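Local atomic coordinates of phosphoribosylformylglycinamidine synthase 2 (Thermus thermophilus, PDB entry 3VIU), a protein that belongs to the PurM-like (AIR synthase related) family, joining two related halves in one chain, and binds adenosine-5'-diphosphate and magnesium. Residues A[12-17]-A[43-48]; A[121-126]-A[538-543]; A[468-473]-A[478-483]. All coordinates share one frame; numbering follows the deposited sequence.

Contact 1 of 3, residues A[12-17]-A[43-48]; sequences EGEYRE and AYKNSR. With ADP (adenosine-5'-diphosphate), chain B.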
loop_
_atom_site.group_PDB
_atom_site.type_symbol
_atom_site.label_atom_id
_atom_site.label_comp_id
_atom_site.label_asym_id
_atom_site.label_seq_id
_atom_site.Cartn_x
_atom_site.Cartn_y
_atom_site.Cartn_z
ATOM N N GLU A 12 31.699 10.031 8.294
ATOM C CA GLU A 12 32.576 11.144 8.639
ATOM C C GLU A 12 31.990 12.461 8.141
ATOM O O GLU A 12 31.952 13.452 8.876
ATOM C CB GLU A 12 33.965 10.938 8.026
ATOM C CG GLU A 12 34.964 12.039 8.357
ATOM C CD GLU A 12 35.244 12.140 9.846
ATOM O OE1 GLU A 12 35.779 11.168 10.426
ATOM O OE2 GLU A 12 34.924 13.192 10.437
ATOM N N GLY A 13 31.539 12.461 6.889
ATOM C CA GLY A 13 30.957 13.655 6.309
ATOM C C GLY A 13 29.728 14.095 7.078
ATOM O O GLY A 13 29.557 15.277 7.368
ATOM N N GLU A 14 28.871 13.137 7.416
ATOM C CA GLU A 14 27.654 13.436 8.158
ATOM C C GLU A 14 27.946 13.909 9.573
ATOM O O GLU A 14 27.253 14.781 10.095
ATOM C CB GLU A 14 26.742 12.208 8.200
ATOM C CG GLU A 14 25.707 12.197 7.092
ATOM C CD GLU A 14 24.823 10.971 7.123
ATOM O OE1 GLU A 14 24.349 10.607 8.218
ATOM O OE2 GLU A 14 24.596 10.380 6.048
ATOM N N TYR A 15 28.970 13.333 10.193
ATOM C CA TYR A 15 29.344 13.712 11.550
ATOM C C TYR A 15 29.888 15.130 11.562
ATOM O O TYR A 15 29.601 15.909 12.469
ATOM C CB TYR A 15 30.396 12.746 12.111
ATOM C CG TYR A 15 30.941 13.157 13.463
ATOM C CD1 TYR A 15 32.050 14.000 13.565
ATOM C CD2 TYR A 15 30.327 12.733 14.641
ATOM C CE1 TYR A 15 32.531 14.411 14.808
ATOM C CE2 TYR A 15 30.798 13.138 15.889
ATOM C CZ TYR A 15 31.898 13.976 15.965
ATOM O OH TYR A 15 32.358 14.383 17.195
ATOM N N ARG A 16 30.674 15.465 10.548
ATOM C CA ARG A 16 31.244 16.796 10.462
ATOM C C ARG A 16 30.126 17.824 10.324
ATOM O O ARG A 16 30.228 18.939 10.840
ATOM C CB ARG A 16 32.192 16.896 9.264
ATOM C CG ARG A 16 33.157 18.066 9.366
ATOM C CD ARG A 16 34.046 17.902 10.593
ATOM N NE ARG A 16 34.952 16.767 10.443
ATOM C CZ ARG A 16 35.427 16.039 11.449
ATOM N NH1 ARG A 16 36.253 15.032 11.196
ATOM N NH2 ARG A 16 35.070 16.302 12.702
ATOM N N GLU A 17 29.055 17.444 9.634
ATOM C CA GLU A 17 27.935 18.351 9.439
ATOM C C GLU A 17 27.149 18.532 10.732
ATOM O O GLU A 17 26.556 19.583 10.965
ATOM C CB GLU A 17 27.010 17.837 8.334
ATOM C CG GLU A 17 26.098 18.922 7.773
ATOM C CD GLU A 17 25.389 18.501 6.500
ATOM O OE1 GLU A 17 26.063 17.980 5.583
ATOM O OE2 GLU A 17 24.158 18.704 6.412
ATOM N N ALA A 43 15.242 9.625 7.574
ATOM C CA ALA A 43 15.583 10.817 6.809
ATOM C C ALA A 43 15.302 10.812 5.310
ATOM O O ALA A 43 15.185 11.888 4.716
ATOM C CB ALA A 43 17.052 11.174 7.055
ATOM N N TYR A 44 15.202 9.632 4.694
ATOM C CA TYR A 44 14.935 9.563 3.257
ATOM C C TYR A 44 15.995 10.359 2.489
ATOM O O TYR A 44 15.686 11.055 1.528
ATOM C CB TYR A 44 13.557 10.156 2.951
ATOM C CG TYR A 44 12.401 9.284 3.359
ATOM C CD1 TYR A 44 12.205 8.908 4.696
ATOM C CD2 TYR A 44 11.519 8.789 2.401
ATOM C CE1 TYR A 44 11.162 8.052 5.057
ATOM C CE2 TYR A 44 10.484 7.935 2.752
ATOM C CZ TYR A 44 10.310 7.567 4.072
ATOM O OH TYR A 44 9.292 6.701 4.382
ATOM N N LYS A 45 17.243 10.244 2.919
ATOM C CA LYS A 45 18.344 10.976 2.315
ATOM C C LYS A 45 18.552 10.832 0.805
ATOM O O LYS A 45 18.845 11.812 0.128
ATOM C CB LYS A 45 19.633 10.641 3.063
ATOM C CG LYS A 45 19.625 11.139 4.504
ATOM C CD LYS A 45 20.932 10.844 5.236
ATOM C CE LYS A 45 21.227 9.347 5.267
ATOM N NZ LYS A 45 22.343 9.015 6.190
ATOM N N ASN A 46 18.387 9.632 0.266
ATOM C CA ASN A 46 18.593 9.444 -1.162
ATOM C C ASN A 46 17.346 9.537 -2.024
ATOM O O ASN A 46 17.448 9.590 -3.250
ATOM C CB ASN A 46 19.275 8.104 -1.415
ATOM C CG ASN A 46 20.672 8.054 -0.842
ATOM O OD1 ASN A 46 20.865 7.937 0.372
ATOM N ND2 ASN A 46 21.660 8.157 -1.712
ATOM N N SER A 47 16.177 9.580 -1.395
ATOM C CA SER A 47 14.920 9.634 -2.137
ATOM C C SER A 47 14.218 10.982 -2.175
ATOM O O SER A 47 13.475 11.253 -3.114
ATOM C CB SER A 47 13.939 8.588 -1.594
ATOM O OG SER A 47 13.581 8.879 -0.257
ATOM N N ARG A 48 14.439 11.824 -1.166
ATOM C CA ARG A 48 13.786 13.131 -1.128
ATOM C C ARG A 48 13.944 13.951 -2.408
ATOM O O ARG A 48 12.954 14.391 -2.983
ATOM C CB ARG A 48 14.268 13.941 0.082
ATOM C CG ARG A 48 13.293 13.919 1.274
ATOM C CD ARG A 48 14.023 13.963 2.624
ATOM N NE ARG A 48 14.783 15.195 2.830
ATOM C CZ ARG A 48 15.698 15.362 3.783
ATOM N NH1 ARG A 48 15.976 14.376 4.627
ATOM N NH2 ARG A 48 16.335 16.520 3.897
HETATM P PB ADP B . 6.042 7.075 9.820
HETATM O O1B ADP B . 7.451 6.836 10.240
HETATM O O2B ADP B . 5.437 5.721 9.193
HETATM O O3B ADP B . 5.151 7.549 11.171
HETATM P PA ADP B . 7.363 8.421 7.848
HETATM O O1A ADP B . 8.277 9.354 8.562
HETATM O O2A ADP B . 8.101 6.987 7.687
HETATM O O3A ADP B . 5.965 8.267 8.697
HETATM O "O5'" ADP B . 6.996 8.953 6.347
HETATM C "C5'" ADP B . 7.546 10.272 6.155
HETATM C "C4'" ADP B . 6.547 11.256 5.478
HETATM O "O4'" ADP B . 6.839 11.399 4.051
HETATM C "C3'" ADP B . 5.062 10.817 5.556
HETATM O "O3'" ADP B . 4.223 11.976 5.640
HETATM C "C2'" ADP B . 4.860 10.033 4.260
HETATM O "O2'" ADP B . 3.488 9.994 3.856
HETATM C "C1'" ADP B . 5.766 10.767 3.268
HETATM N N9 ADP B . 6.322 9.851 2.262
HETATM C C8 ADP B . 7.344 8.963 2.449
HETATM N N7 ADP B . 7.588 8.310 1.350
HETATM C C5 ADP B . 6.744 8.730 0.385
HETATM C C6 ADP B . 6.535 8.400 -0.980
HETATM N N6 ADP B . 7.311 7.435 -1.596
HETATM N N1 ADP B . 5.566 9.048 -1.663
HETATM C C2 ADP B . 4.802 9.987 -1.083
HETATM N N3 ADP B . 4.967 10.326 0.197
HETATM C C4 ADP B . 5.913 9.732 0.957
#

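Contact 2 of 3, residues A[121-126]-A[538-543]; sequences LDSLRF and TAMVGV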
loop_
_atom_site.group_PDB
_atom_site.type_symbol
_atom_site.label_atom_id
_atom_site.label_comp_id
_atom_site.label_asym_id
_atom_site.label_seq_id
_atom_site.Cartn_x
_atom_site.Cartn_y
_atom_site.Cartn_z
ATOM N N LEU A 121 -5.045 -3.457 3.890
ATOM C CA LEU A 121 -4.720 -4.169 2.659
ATOM C C LEU A 121 -3.244 -4.522 2.766
ATOM O O LEU A 121 -2.434 -3.693 3.176
ATOM C CB LEU A 121 -4.966 -3.306 1.413
ATOM C CG LEU A 121 -6.404 -2.911 1.051
ATOM C CD1 LEU A 121 -6.832 -1.710 1.888
ATOM C CD2 LEU A 121 -6.489 -2.562 -0.440
ATOM N N ASP A 122 -2.896 -5.755 2.421
ATOM C CA ASP A 122 -1.508 -6.187 2.497
ATOM C C ASP A 122 -0.881 -6.374 1.116
ATOM O O ASP A 122 -1.524 -6.858 0.189
ATOM C CB ASP A 122 -1.409 -7.487 3.299
ATOM C CG ASP A 122 -2.327 -8.571 2.770
ATOM O OD1 ASP A 122 -3.558 -8.352 2.763
ATOM O OD2 ASP A 122 -1.826 -9.642 2.363
ATOM N N SER A 123 0.377 -5.973 0.987
ATOM C CA SER A 123 1.096 -6.104 -0.268
ATOM C C SER A 123 2.307 -6.976 0.049
ATOM O O SER A 123 3.258 -6.527 0.701
ATOM C CB SER A 123 1.522 -4.722 -0.766
ATOM O OG SER A 123 1.682 -4.718 -2.174
ATOM N N LEU A 124 2.268 -8.223 -0.415
ATOM C CA LEU A 124 3.326 -9.188 -0.123
ATOM C C LEU A 124 4.130 -9.741 -1.306
ATOM O O LEU A 124 3.594 -10.036 -2.377
ATOM C CB LEU A 124 2.720 -10.358 0.662
ATOM C CG LEU A 124 1.763 -9.984 1.798
ATOM C CD1 LEU A 124 1.209 -11.240 2.446
ATOM C CD2 LEU A 124 2.496 -9.132 2.832
ATOM N N ARG A 125 5.427 -9.904 -1.069
ATOM C CA ARG A 125 6.364 -10.420 -2.059
ATOM C C ARG A 125 7.314 -11.415 -1.400
ATOM O O ARG A 125 8.030 -11.067 -0.470
ATOM C CB ARG A 125 7.173 -9.270 -2.670
ATOM C CG ARG A 125 6.322 -8.229 -3.393
ATOM C CD ARG A 125 5.658 -8.828 -4.629
ATOM N NE ARG A 125 4.953 -7.820 -5.408
ATOM C CZ ARG A 125 3.698 -7.442 -5.199
ATOM N NH1 ARG A 125 3.171 -6.508 -5.971
ATOM N NH2 ARG A 125 2.961 -7.999 -4.240
ATOM N N PHE A 126 7.306 -12.653 -1.890
ATOM C CA PHE A 126 8.172 -13.719 -1.387
ATOM C C PHE A 126 8.782 -14.439 -2.593
ATOM O O PHE A 126 8.355 -14.222 -3.734
ATOM C CB PHE A 126 7.360 -14.730 -0.575
ATOM C CG PHE A 126 6.634 -14.138 0.585
ATOM C CD1 PHE A 126 7.331 -13.546 1.628
ATOM C CD2 PHE A 126 5.245 -14.188 0.647
ATOM C CE1 PHE A 126 6.653 -13.010 2.730
ATOM C CE2 PHE A 126 4.557 -13.657 1.737
ATOM C CZ PHE A 126 5.263 -13.067 2.784
ATOM N N THR A 538 9.959 -2.227 -6.701
ATOM C CA THR A 538 8.575 -2.427 -6.316
ATOM C C THR A 538 7.848 -1.199 -5.783
ATOM O O THR A 538 8.068 -0.765 -4.650
ATOM C CB THR A 538 8.474 -3.555 -5.268
ATOM O OG1 THR A 538 9.019 -4.757 -5.813
ATOM C CG2 THR A 538 7.029 -3.812 -4.895
ATOM N N ALA A 539 6.974 -0.643 -6.610
ATOM C CA ALA A 539 6.179 0.500 -6.204
ATOM C C ALA A 539 4.763 -0.026 -5.988
ATOM O O ALA A 539 4.008 -0.221 -6.943
ATOM C CB ALA A 539 6.191 1.574 -7.287
HETATM N N MSE A 540 4.418 -0.277 -4.732
HETATM C CA MSE A 540 3.088 -0.762 -4.403
HETATM C C MSE A 540 2.172 0.440 -4.294
HETATM O O MSE A 540 2.226 1.202 -3.336
HETATM C CB MSE A 540 3.139 -1.563 -3.109
HETATM C CG MSE A 540 3.930 -2.847 -3.288
HETATM SE SE MSE A 540 4.624 -3.597 -1.644
HETATM C CE MSE A 540 4.725 -5.461 -2.200
ATOM N N VAL A 541 1.345 0.606 -5.317
ATOM C CA VAL A 541 0.422 1.721 -5.416
ATOM C C VAL A 541 -0.958 1.427 -4.861
ATOM O O VAL A 541 -1.635 0.504 -5.305
ATOM C CB VAL A 541 0.271 2.153 -6.887
ATOM C CG1 VAL A 541 -0.699 3.326 -7.003
ATOM C CG2 VAL A 541 1.643 2.519 -7.454
ATOM N N GLY A 542 -1.362 2.233 -3.884
ATOM C CA GLY A 542 -2.667 2.088 -3.277
ATOM C C GLY A 542 -3.510 3.261 -3.733
ATOM O O GLY A 542 -3.072 4.413 -3.658
ATOM N N VAL A 543 -4.709 2.972 -4.224
ATOM C CA VAL A 543 -5.602 4.011 -4.698
ATOM C C VAL A 543 -6.945 3.966 -3.994
ATOM O O VAL A 543 -7.525 2.899 -3.800
ATOM C CB VAL A 543 -5.861 3.886 -6.221
ATOM C CG1 VAL A 543 -7.002 4.824 -6.634
ATOM C CG2 VAL A 543 -4.596 4.219 -6.995
#

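Contact 3 of 3, residues A[468-473]-A[478-483]; sequences EACRNV and AKPLAY. With MG (magnesium ion), chain D.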
loop_
_atom_site.group_PDB
_atom_site.type_symbol
_atom_site.label_atom_id
_atom_site.label_comp_id
_atom_site.label_asym_id
_atom_site.label_seq_id
_atom_site.Cartn_x
_atom_site.Cartn_y
_atom_site.Cartn_z
ATOM N N GLU A 468 -3.104 0.398 -13.174
ATOM C CA GLU A 468 -3.887 -0.755 -12.743
ATOM C C GLU A 468 -4.722 -0.453 -11.500
ATOM O O GLU A 468 -5.921 -0.722 -11.474
ATOM C CB GLU A 468 -2.977 -1.957 -12.467
ATOM C CG GLU A 468 -3.760 -3.251 -12.220
ATOM C CD GLU A 468 -2.873 -4.485 -12.073
ATOM O OE1 GLU A 468 -3.407 -5.618 -12.131
ATOM O OE2 GLU A 468 -1.645 -4.331 -11.891
ATOM N N ALA A 469 -4.092 0.103 -10.470
ATOM C CA ALA A 469 -4.814 0.423 -9.246
ATOM C C ALA A 469 -6.003 1.343 -9.553
ATOM O O ALA A 469 -7.113 1.122 -9.065
ATOM C CB ALA A 469 -3.875 1.080 -8.241
ATOM N N CYS A 470 -5.777 2.369 -10.365
ATOM C CA CYS A 470 -6.856 3.280 -10.721
ATOM C C CYS A 470 -7.920 2.567 -11.556
ATOM O O CYS A 470 -9.110 2.843 -11.412
ATOM C CB CYS A 470 -6.310 4.472 -11.497
ATOM S SG CYS A 470 -5.337 5.584 -10.494
ATOM N N ARG A 471 -7.484 1.647 -12.421
ATOM C CA ARG A 471 -8.404 0.905 -13.267
ATOM C C ARG A 471 -9.303 0.025 -12.404
ATOM O O ARG A 471 -10.511 -0.056 -12.630
ATOM C CB ARG A 471 -7.635 0.030 -14.269
ATOM C CG ARG A 471 -8.516 -0.586 -15.365
ATOM C CD ARG A 471 -7.739 -1.554 -16.232
ATOM N NE ARG A 471 -6.479 -0.968 -16.684
ATOM C CZ ARG A 471 -5.280 -1.497 -16.453
ATOM N NH1 ARG A 471 -4.200 -0.884 -16.904
ATOM N NH2 ARG A 471 -5.161 -2.637 -15.774
ATOM N N ASN A 472 -8.708 -0.623 -11.407
ATOM C CA ASN A 472 -9.462 -1.500 -10.523
ATOM C C ASN A 472 -10.554 -0.786 -9.746
ATOM O O ASN A 472 -11.629 -1.352 -9.516
ATOM C CB ASN A 472 -8.525 -2.217 -9.562
ATOM C CG ASN A 472 -7.781 -3.346 -10.232
ATOM O OD1 ASN A 472 -8.387 -4.165 -10.921
ATOM N ND2 ASN A 472 -6.464 -3.400 -10.035
ATOM N N VAL A 473 -10.279 0.453 -9.345
ATOM C CA VAL A 473 -11.254 1.247 -8.612
ATOM C C VAL A 473 -12.322 1.731 -9.591
ATOM O O VAL A 473 -13.507 1.720 -9.280
ATOM C CB VAL A 473 -10.577 2.449 -7.925
ATOM C CG1 VAL A 473 -11.612 3.494 -7.537
ATOM C CG2 VAL A 473 -9.830 1.972 -6.696
ATOM N N ALA A 478 -16.023 3.482 -9.079
ATOM C CA ALA A 478 -15.603 4.630 -8.291
ATOM C C ALA A 478 -14.541 5.482 -8.993
ATOM O O ALA A 478 -13.784 4.984 -9.827
ATOM C CB ALA A 478 -15.092 4.152 -6.938
ATOM N N LYS A 479 -14.492 6.766 -8.653
ATOM C CA LYS A 479 -13.510 7.662 -9.244
ATOM C C LYS A 479 -12.264 7.834 -8.379
ATOM O O LYS A 479 -12.351 8.244 -7.216
ATOM C CB LYS A 479 -14.107 9.044 -9.511
ATOM C CG LYS A 479 -13.086 10.022 -10.095
ATOM C CD LYS A 479 -13.729 11.327 -10.512
ATOM C CE LYS A 479 -12.698 12.307 -11.052
ATOM N NZ LYS A 479 -13.331 13.617 -11.419
ATOM N N PRO A 480 -11.085 7.543 -8.952
ATOM C CA PRO A 480 -9.787 7.651 -8.278
ATOM C C PRO A 480 -9.610 9.043 -7.685
ATOM O O PRO A 480 -9.663 10.034 -8.406
ATOM C CB PRO A 480 -8.792 7.394 -9.409
ATOM C CG PRO A 480 -9.553 6.533 -10.352
ATOM C CD PRO A 480 -10.901 7.179 -10.369
ATOM N N LEU A 481 -9.401 9.122 -6.379
ATOM C CA LEU A 481 -9.229 10.422 -5.739
ATOM C C LEU A 481 -7.763 10.767 -5.508
ATOM O O LEU A 481 -7.372 11.917 -5.625
ATOM C CB LEU A 481 -9.982 10.460 -4.407
ATOM C CG LEU A 481 -11.492 10.265 -4.522
ATOM C CD1 LEU A 481 -12.095 10.214 -3.135
ATOM C CD2 LEU A 481 -12.099 11.396 -5.338
ATOM N N ALA A 482 -6.959 9.762 -5.179
ATOM C CA ALA A 482 -5.535 9.963 -4.937
ATOM C C ALA A 482 -4.889 8.618 -4.688
ATOM O O ALA A 482 -5.575 7.606 -4.599
ATOM C CB ALA A 482 -5.321 10.866 -3.728
ATOM N N TYR A 483 -3.569 8.600 -4.575
ATOM C CA TYR A 483 -2.901 7.345 -4.309
ATOM C C TYR A 483 -1.838 7.478 -3.236
ATOM O O TYR A 483 -1.524 8.572 -2.786
ATOM C CB TYR A 483 -2.279 6.775 -5.582
ATOM C CG TYR A 483 -1.032 7.477 -6.046
ATOM C CD1 TYR A 483 -1.100 8.605 -6.865
ATOM C CD2 TYR A 483 0.226 7.004 -5.671
ATOM C CE1 TYR A 483 0.053 9.241 -7.302
ATOM C CE2 TYR A 483 1.384 7.632 -6.100
ATOM C CZ TYR A 483 1.293 8.750 -6.912
ATOM O OH TYR A 483 2.444 9.383 -7.300
HETATM MG MG MG D . -8.167 -6.654 -11.581
HETATM O O HOH W 1 -6.160 -5.774 -12.738
HETATM O O HOH W 2 -8.215 -8.412 -13.416
#

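Contact 1 of 3, residues A[12-17]-A[43-48]
Lys-45 and Glu-14 meet from opposite directions in a single salt bridge, the whole of the direct contact between helix 12-22 and the turn after helix 40-43. Lys-45 NZ donates to Glu-14 OE2 at 2.6 Å, on the syn side of the oxygen and 22° out of the carboxylate plane. The pairing needs two long, flexible side chains, because the backbones stay far apart: the CA atoms of Glu-14 and Lys-45 are 11.3 Å from each other. Glu-14 is extended beyond CG, whereas Lys-45 bends at its third torsion (-59°). Tyr-366 OH is a second partner of Glu-14 OE2, which helps to fix the buried carboxylate.

A hydrogen bond spans the turn itself. Arg-48 NH1 reaches back to Ala-43 O at 2.6 Å, the oxygen lying in the guanidinium plane, while NH2 binds Ala-363 O.

The remaining contact is with the nucleotide. Tyr-44 leaves the helix with positive phi (56°), and its ring meets the adenine obliquely, Tyr-44 CE2 lying 3.2 Å from ADP N7. The salt bridge thus ties a helix of the N-terminal linker domain to a loop that lines an adenosine-5'-diphosphate pocket.

Contact 2 of 3, residues A[121-126]-A[538-543]
Two PurM-like N-terminal domains face each other here, each contributing one strand of its mixed sheet. Strand 116-126 belongs to the first domain and strand 538-548 to the second. They run nearly antiparallel, at 164°, but their axes are 9.1 Å apart and no hydrogen bond joins them, so the contact is side chain to side chain between two sheets. This is consistent with the way PurM-like domains pair face to face, with both halves here in one chain.

Met-540, present as selenomethionine, carries the contact. CG stands anti to the carbonyl carbon and the chain beyond it is extended, which sends the terminal methyl across to the opposite strand. A long unbranched side chain suits the place, since the nearest CA atoms, those of Ser-123 and Met-540, are 7.0 Å apart. Ser-123 is small enough to lie alongside this chain, with OG 3.1 Å from Met-540 CG and CB 3.4 Å from SE. Packing is close, and Ser-123 OG is buried without a polar partner in the model.

Arg-125 also points toward Met-540, and its side chain folds back at the second torsion (-66°). Two polar contacts hold the guanidinium: NH1 forms a salt bridge with Asp-160 of strand 156-163, and NH2 donates to Leu-124 O at 2.8 Å. That oxygen lies in the guanidinium plane, although NH2 sits well above the carbonyl plane. With NH1 and NH2 engaged in this way, the flat group can offer a face to an apolar neighbour. The Met-540 methyl takes that position, CE resting over the centre of the Arg-125 guanidinium, 3.6 Å above its plane, and 3.4 Å from Arg-125 CG.

Contact 3 of 3, residues A[468-473]-A[478-483]
Val-473 points from the helix toward the start of the strand, and one of its two methyl branches does the touching. CG1 is anti to the backbone N (162°), which brings it to 3.6 Å from Ala-478 CB. The short alanine side chain suits so close an approach, and a backbone bond closes the turn beside it: Ala-478 N donates to Val-473 O at 3.1 Å with an N-H...O angle of 155°.

One helical turn earlier, Cys-470 meets Pro-480. The proline points toward the helix and brings its ring alongside the cysteine, with Pro-480 CG 4.0 Å from Cys-470 CB and Pro-480 CB equally far from SG. Compact, weakly polar cysteine and the ring of proline fit this buried strip well, and Lys-479, between Ala-478 and Pro-480, points away from the helix.

Asn-472 lies on a different side of the helix and serves the metal. Its OD1 binds the magnesium ion at 2.6 Å, while ND2 donates to Asp-448, a bond that helps to set the rotation of the amide. Asp-430 and Asp-620 join two waters in the site, and one of these waters also donates to Glu-468 OE1.

Helix 458-475 and strand 479-488 form the second half of a beta-alpha-beta crossover that starts from strand 441-448. The two strands are parallel, with strand 538-548 between them in the sheet; its Val-543 touches Cys-470, while helix 596-611 packs against both Cys-470 and Pro-480.

How the contacts relate
Contact 1 comes first along the chain and is complete before contact 2 opens; contact 3 is nested within the long loop that contact 2 closes. Contacts 2 and 3 have centres 15 Å apart and touch: strands 538-548 and 479-488 are neighbours in one sheet, and in addition Val-543 CG2 reaches the helix at Ala-469 CB (3.5 Å). That sheet therefore faces the first PurM-like domain through contact 2 and carries a magnesium-binding helix through contact 3. Contact 1 is peripheral, its centre 28 Å from that of contact 2 and 35 Å from that of contact 3. The three mark separate places in the fold: the linker domain beside the nucleotide pocket, the interface of the two halves, and the metal site.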